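Local coordinates for fucose-binding lectin (Kordia periserrulae, PDB 6HTN), which probably binds fucose-containing carbohydrates as a beta-propeller lectin, holding methyl alpha-L-fucopyranoside in its pockets, at residues W6-G9 / I13-R16; S19-N24 / L42-S47. All coordinates share one frame; numbering follows the deposited sequence. Where two conformers were deposited one is given.

Both interactions reach the first four-stranded antiparallel sheet of the chain, through strand 13-20. Their centres lie about 23 Å apart. Interaction 1 (6-9 with 13-16) is partly buried. It joins two neighbouring strands by backbone bonds and aromatic packing, and it supplies Leu15 and Arg16 to two different fucoside pockets. Interaction 2 (19-24 with 42-47) is a surface contact. It joins the turn after strand 13-20 to the loop after strand 37-39. Interaction 1 mixes backbone bonds, rings and charged groups, whereas interaction 2 rests on neutral amides and water. Arg16 of the first and Leu42 of the second line one fucoside pocket. Both contacts also touch the second subunit.

Interaction 1: W6-G9 / I13-R16; sequences WLDG and IHLR. Unlike the reference sequence in segment 6-9: Leu7 (reference Val). With MFU (methyl alpha-L-fucopyranoside), chain G; MFU (methyl alpha-L-fucopyranoside), chain O.
Trp6 and His14 form a hydrogen-bonded pair in the antiparallel beta hairpin of strands 3-7 and 13-20, which opens the first blade of this beta-propeller lectin. Trp6 N bonds to His14 O at 3.0 Å, and His14 N returns a bond to Trp6 O at 2.9 Å. Their side chains lie on the same face of the sheet. CG of Trp6 sits between its backbone N and carbonyl carbon (chi1 66°), which lays the indole across the neighbouring strand. His14 CB sits over the indole face, 3.5 Å from the centroid of the six-membered ring, in a CH-pi contact. The imidazole lies nearly parallel to the indole but slid apart, with little overlap. His14 NE2 gives an almost straight bond to Asp8 OD2 (2.8 Å, 178°). OD2 lies in the imidazole plane, whereas NE2 approaches from above the carboxylate plane. Asp8 OD1 is taken by Ser10 and Gln12 in the turn, and His14 ND1 bonds to Asp33. Two carboxylates would probably favour a protonated imidazole. On the other face of the sheet, Leu7 CD2 meets Ile13 CD1 at 4.1 Å, and both residues pack on the second subunit. There Leu15 CD1 touches a fucoside that is also bound by Arg117 and Glu129 of that subunit. Arg16 serves another fucoside. Trp6 CH2 lies over the centre of the Arg16 guanidinium, with the planes 62° apart. NH1 of Arg16 is tied to Leu15 O, and NH2 pairs with Asp33. The same NH2 reaches the sugar O5 at 2.8 Å, while Arg16 NE bonds to the sugar O4 at 2.9 Å.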
loop_
_atom_site.group_PDB
_atom_site.type_symbol
_atom_site.label_atom_id
_atom_site.label_comp_id
_atom_site.label_asym_id
_atom_site.label_seq_id
_atom_site.Cartn_x
_atom_site.Cartn_y
_atom_site.Cartn_z
ATOM N N TRP A 6 7.225 -0.194 -27.497
ATOM C CA TRP A 6 7.166 0.489 -28.811
ATOM C C TRP A 6 7.551 -0.511 -29.882
ATOM O O TRP A 6 8.239 -1.495 -29.605
ATOM C CB TRP A 6 8.055 1.730 -28.876
ATOM C CG TRP A 6 9.523 1.448 -28.773
ATOM C CD1 TRP A 6 10.408 1.296 -29.813
ATOM C CD2 TRP A 6 10.284 1.216 -27.583
ATOM N NE1 TRP A 6 11.671 1.030 -29.340
ATOM C CE2 TRP A 6 11.633 1.004 -27.971
ATOM C CE3 TRP A 6 9.980 1.262 -26.204
ATOM C CZ2 TRP A 6 12.651 0.778 -27.058
ATOM C CZ3 TRP A 6 11.003 1.111 -25.309
ATOM C CH2 TRP A 6 12.306 0.823 -25.718
ATOM N N LEU A 7 7.089 -0.248 -31.097
ATOM C CA LEU A 7 7.462 -1.043 -32.291
ATOM C C LEU A 7 8.520 -0.296 -33.067
ATOM O O LEU A 7 8.405 0.929 -33.252
ATOM C CB LEU A 7 6.227 -1.208 -33.153
ATOM C CG LEU A 7 5.224 -2.225 -32.671
ATOM C CD1 LEU A 7 3.904 -2.021 -33.427
ATOM C CD2 LEU A 7 5.687 -3.660 -32.747
ATOM N N ASP A 8 9.582 -0.984 -33.442
ATOM C CA ASP A 8 10.595 -0.355 -34.320
ATOM C C ASP A 8 10.116 -0.480 -35.777
ATOM O O ASP A 8 9.040 -1.065 -36.045
ATOM C CB ASP A 8 11.990 -0.921 -34.059
ATOM C CG ASP A 8 12.166 -2.381 -34.411
ATOM O OD1 ASP A 8 11.429 -2.899 -35.312
ATOM O OD2 ASP A 8 13.061 -3.007 -33.782
ATOM N N GLY A 9 10.937 0.032 -36.689
ATOM C CA GLY A 9 10.614 0.069 -38.130
ATOM C C GLY A 9 10.414 -1.311 -38.734
ATOM O O GLY A 9 9.689 -1.405 -39.768
ATOM N N ILE A 13 8.697 -5.701 -31.425
ATOM C CA ILE A 13 8.262 -5.089 -30.127
ATOM C C ILE A 13 9.475 -4.930 -29.199
ATOM O O ILE A 13 10.332 -5.827 -29.114
ATOM C CB ILE A 13 7.154 -5.923 -29.492
ATOM C CG1 ILE A 13 6.531 -5.185 -28.291
ATOM C CG2 ILE A 13 7.604 -7.316 -29.101
ATOM C CD1 ILE A 13 5.916 -3.840 -28.664
ATOM N N HIS A 14 9.509 -3.827 -28.482
ATOM C CA HIS A 14 10.456 -3.540 -27.392
ATOM C C HIS A 14 9.635 -3.305 -26.130
ATOM O O HIS A 14 8.688 -2.507 -26.207
ATOM C CB HIS A 14 11.328 -2.342 -27.709
ATOM C CG HIS A 14 12.117 -2.554 -28.971
ATOM N ND1 HIS A 14 13.441 -3.005 -28.922
ATOM C CD2 HIS A 14 11.766 -2.454 -30.286
ATOM C CE1 HIS A 14 13.886 -3.135 -30.193
ATOM N NE2 HIS A 14 12.897 -2.836 -31.036
ATOM N N LEU A 15 9.976 -3.995 -25.047
ATOM C CA LEU A 15 9.257 -3.822 -23.749
ATOM C C LEU A 15 10.231 -3.269 -22.746
ATOM O O LEU A 15 11.416 -3.700 -22.693
ATOM C CB LEU A 15 8.720 -5.178 -23.269
ATOM C CG LEU A 15 7.829 -5.972 -24.212
ATOM C CD1 LEU A 15 7.485 -7.346 -23.603
ATOM C CD2 LEU A 15 6.540 -5.229 -24.521
ATOM N N ARG A 16 9.760 -2.366 -21.898
ATOM C CA ARG A 16 10.554 -1.847 -20.772
ATOM C C ARG A 16 9.666 -1.930 -19.527
ATOM O O ARG A 16 8.594 -1.264 -19.526
ATOM C CB ARG A 16 11.131 -0.469 -20.979
ATOM C CG ARG A 16 12.067 -0.365 -22.177
ATOM C CD ARG A 16 13.398 -1.082 -21.870
ATOM N NE ARG A 16 14.347 -0.919 -23.009
ATOM C CZ ARG A 16 14.427 -1.700 -24.070
ATOM N NH1 ARG A 16 13.611 -2.682 -24.287
ATOM N NH2 ARG A 16 15.360 -1.445 -24.962
HETATM C C1 MFU G . 18.506 -0.131 -23.481
HETATM C C2 MFU G . 18.385 0.152 -21.982
HETATM C C3 MFU G . 18.229 1.588 -21.605
HETATM C C4 MFU G . 16.977 2.122 -22.284
HETATM C C5 MFU G . 17.245 1.830 -23.770
HETATM C C6 MFU G . 15.992 2.241 -24.605
HETATM O O1 MFU G . 19.638 0.609 -23.781
HETATM O O2 MFU G . 19.648 -0.254 -21.336
HETATM O O3 MFU G . 18.082 1.827 -20.186
HETATM O O4 MFU G . 15.806 1.347 -21.931
HETATM O O5 MFU G . 17.291 0.428 -24.064
HETATM C CM MFU G . 19.971 0.442 -25.187
HETATM C C1 MFU O . 6.408 -13.753 -25.023
HETATM C C2 MFU O . 6.706 -13.608 -23.531
HETATM C C3 MFU O . 7.824 -12.662 -23.336
HETATM C C4 MFU O . 7.625 -11.299 -23.922
HETATM C C5 MFU O . 7.412 -11.539 -25.450
HETATM C C6 MFU O . 7.129 -10.227 -26.117
HETATM O O1 MFU O . 7.578 -14.348 -25.556
HETATM O O2 MFU O . 7.056 -14.931 -23.070
HETATM O O3 MFU O . 8.126 -12.576 -21.900
HETATM O O4 MFU O . 6.441 -10.714 -23.388
HETATM O O5 MFU O . 6.328 -12.432 -25.588
HETATM C CM MFU O . 7.498 -14.438 -27.031
#

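Interaction 2: S19-N24 / L42-S47; sequences SLQQSN and LTNQFS. With EDO (1,2-ethanediol), chain L.
Gln21 and Asn44 meet through their side-chain amides. Gln21 NE2 donates to Asn44 OD1 at 2.8 Å, with an angle of 155° at the hydrogen. The donor is tilted from the carbonyl plane of Asn44. The side chains cross at about a right angle, yet their amide planes are only 17° apart. A water also bridges the pair: it donates to Gln21 OE1 at 2.7 Å and accepts from Asn44 ND2 at 3.1 Å. Asn24 comes to the same oxygen from the opposite side of the Asn44 amide plane. Its ND2 gives a weak bond to Asn44 OD1 at 3.1 Å, with the two amides almost at a right angle. Asn24 ND2 also donates to O2 of a 1,2-ethanediol, probably from the crystallisation liquor, whose C2 lies over the face of the Asn44 amide, 3.6 Å from CG. A second water accompanies the contact, donating to Asn24 O and hydrogen-bonded to Ser47 OG.

Further out, the two loops are held by turn and neighbour bonds. Asn44 is the third residue of a type II beta turn from Leu42 to Gln45, closed by Gln45 N to Leu42 O at 3.1 Å. Gln21 extends beyond CG, which carries its amide across to the turn. On the 19-24 side, Lys26 O accepts from Gln21 NE2 and Lys26 N donates to Asn24 OD1. Thr43 OG1 bonds to Gly40 O and Glu29 N. Leu42, at the start of the turn, bonds through its N to Glu29 OE1 and lines a fucoside pocket. The join between the two loops is therefore wholly polar. Asn44 OD1 accepts from two amides with unequal strength, and water completes the link, as suits a solvent-facing contact between neutral groups.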
loop_
_atom_site.group_PDB
_atom_site.type_symbol
_atom_site.label_atom_id
_atom_site.label_comp_id
_atom_site.label_asym_id
_atom_site.label_seq_id
_atom_site.Cartn_x
_atom_site.Cartn_y
_atom_site.Cartn_z
ATOM N N SER A 19 10.284 -1.564 -11.934
ATOM C CA SER A 19 9.814 -1.999 -10.599
ATOM C C SER A 19 10.804 -1.600 -9.519
ATOM O O SER A 19 11.953 -1.297 -9.800
ATOM C CB SER A 19 9.508 -3.449 -10.577
ATOM O OG SER A 19 10.708 -4.245 -10.806
ATOM N N LEU A 20 10.338 -1.550 -8.274
ATOM C CA LEU A 20 11.147 -1.154 -7.101
ATOM C C LEU A 20 11.630 -2.435 -6.461
ATOM O O LEU A 20 10.806 -3.279 -6.020
ATOM C CB LEU A 20 10.307 -0.327 -6.131
ATOM C CG LEU A 20 11.043 0.069 -4.862
ATOM C CD1 LEU A 20 12.233 0.947 -5.161
ATOM C CD2 LEU A 20 10.068 0.752 -3.932
ATOM N N GLN A 21 12.942 -2.635 -6.376
ATOM C CA GLN A 21 13.483 -3.891 -5.795
ATOM C C GLN A 21 13.336 -3.917 -4.264
ATOM O O GLN A 21 13.770 -3.021 -3.589
ATOM C CB GLN A 21 14.942 -4.064 -6.193
ATOM C CG GLN A 21 15.117 -4.190 -7.696
ATOM C CD GLN A 21 16.571 -4.104 -8.115
ATOM O OE1 GLN A 21 17.271 -5.147 -8.078
ATOM N NE2 GLN A 21 17.065 -2.924 -8.436
ATOM N N GLN A 22 12.784 -4.994 -3.806
ATOM C CA GLN A 22 12.537 -5.236 -2.360
ATOM C C GLN A 22 13.860 -5.280 -1.601
ATOM O O GLN A 22 13.906 -4.794 -0.466
ATOM C CB GLN A 22 11.733 -6.515 -2.172
ATOM C CG GLN A 22 10.296 -6.412 -2.665
ATOM C CD GLN A 22 9.520 -7.711 -2.735
ATOM O OE1 GLN A 22 10.049 -8.768 -2.394
ATOM N NE2 GLN A 22 8.250 -7.591 -3.093
ATOM N N SER A 23 14.911 -5.798 -2.222
ATOM C CA SER A 23 16.162 -6.117 -1.485
ATOM C C SER A 23 17.032 -4.862 -1.371
ATOM O O SER A 23 17.970 -4.872 -0.516
ATOM C CB SER A 23 16.911 -7.265 -2.129
ATOM O OG SER A 23 17.415 -6.843 -3.366
ATOM N N ASN A 24 16.876 -3.831 -2.241
ATOM C CA ASN A 24 17.795 -2.680 -2.147
ATOM C C ASN A 24 17.149 -1.326 -2.347
ATOM O O ASN A 24 17.831 -0.334 -2.260
ATOM C CB ASN A 24 18.975 -2.851 -3.105
ATOM C CG ASN A 24 18.573 -2.827 -4.570
ATOM O OD1 ASN A 24 17.453 -2.467 -4.894
ATOM N ND2 ASN A 24 19.411 -3.385 -5.450
ATOM N N LEU A 42 18.987 1.693 -16.504
ATOM C CA LEU A 42 18.433 2.413 -15.333
ATOM C C LEU A 42 18.711 1.624 -14.039
ATOM O O LEU A 42 18.805 2.233 -12.989
ATOM C CB LEU A 42 16.935 2.651 -15.561
ATOM C CG LEU A 42 16.165 3.230 -14.372
ATOM C CD1 LEU A 42 15.026 4.145 -14.882
ATOM C CD2 LEU A 42 15.600 2.090 -13.512
ATOM N N THR A 43 18.812 0.306 -14.167
ATOM C CA THR A 43 18.855 -0.628 -13.012
ATOM C C THR A 43 19.897 -0.201 -11.990
ATOM O O THR A 43 21.079 0.024 -12.356
ATOM C CB THR A 43 19.128 -2.034 -13.489
ATOM O OG1 THR A 43 18.061 -2.427 -14.334
ATOM C CG2 THR A 43 19.278 -3.041 -12.366
ATOM N N ASN A 44 19.478 -0.134 -10.713
ATOM C CA ASN A 44 20.338 0.084 -9.523
ATOM C C ASN A 44 20.865 1.513 -9.461
ATOM O O ASN A 44 21.674 1.767 -8.557
ATOM C CB ASN A 44 21.434 -0.989 -9.436
ATOM C CG ASN A 44 20.837 -2.303 -9.002
ATOM O OD1 ASN A 44 19.771 -2.361 -8.364
ATOM N ND2 ASN A 44 21.518 -3.410 -9.297
ATOM N N GLN A 45 20.456 2.434 -10.324
ATOM C CA GLN A 45 20.961 3.804 -10.244
ATOM C C GLN A 45 20.188 4.662 -9.254
ATOM O O GLN A 45 20.770 5.609 -8.703
ATOM C CB GLN A 45 20.952 4.526 -11.581
ATOM C CG GLN A 45 21.907 3.983 -12.619
ATOM C CD GLN A 45 22.060 5.009 -13.739
ATOM O OE1 GLN A 45 22.378 6.177 -13.503
ATOM N NE2 GLN A 45 21.707 4.608 -14.958
ATOM N N PHE A 46 18.895 4.401 -9.058
ATOM C CA PHE A 46 18.016 5.380 -8.386
ATOM C C PHE A 46 17.165 4.729 -7.272
ATOM O O PHE A 46 16.546 3.695 -7.506
ATOM C CB PHE A 46 17.082 6.042 -9.393
ATOM C CG PHE A 46 17.801 6.616 -10.594
ATOM C CD1 PHE A 46 18.531 7.767 -10.505
ATOM C CD2 PHE A 46 17.729 5.939 -11.798
ATOM C CE1 PHE A 46 19.186 8.263 -11.626
ATOM C CE2 PHE A 46 18.302 6.480 -12.947
ATOM C CZ PHE A 46 19.064 7.617 -12.835
ATOM N N SER A 47 17.185 5.333 -6.099
ATOM C CA SER A 47 16.375 4.923 -4.938
ATOM C C SER A 47 14.957 5.484 -5.091
ATOM O O SER A 47 14.786 6.638 -5.545
ATOM C CB SER A 47 16.996 5.370 -3.651
ATOM O OG SER A 47 18.146 4.554 -3.396
HETATM C C1 EDO L . 24.321 -2.917 -6.681
HETATM O O1 EDO L . 25.023 -2.031 -7.591
HETATM C C2 EDO L . 23.008 -2.455 -6.123
HETATM O O2 EDO L . 22.458 -3.315 -5.010
HETATM O O HOH W 1 19.819 -5.813 -8.445
HETATM O O HOH W 2 17.634 2.412 -1.662
#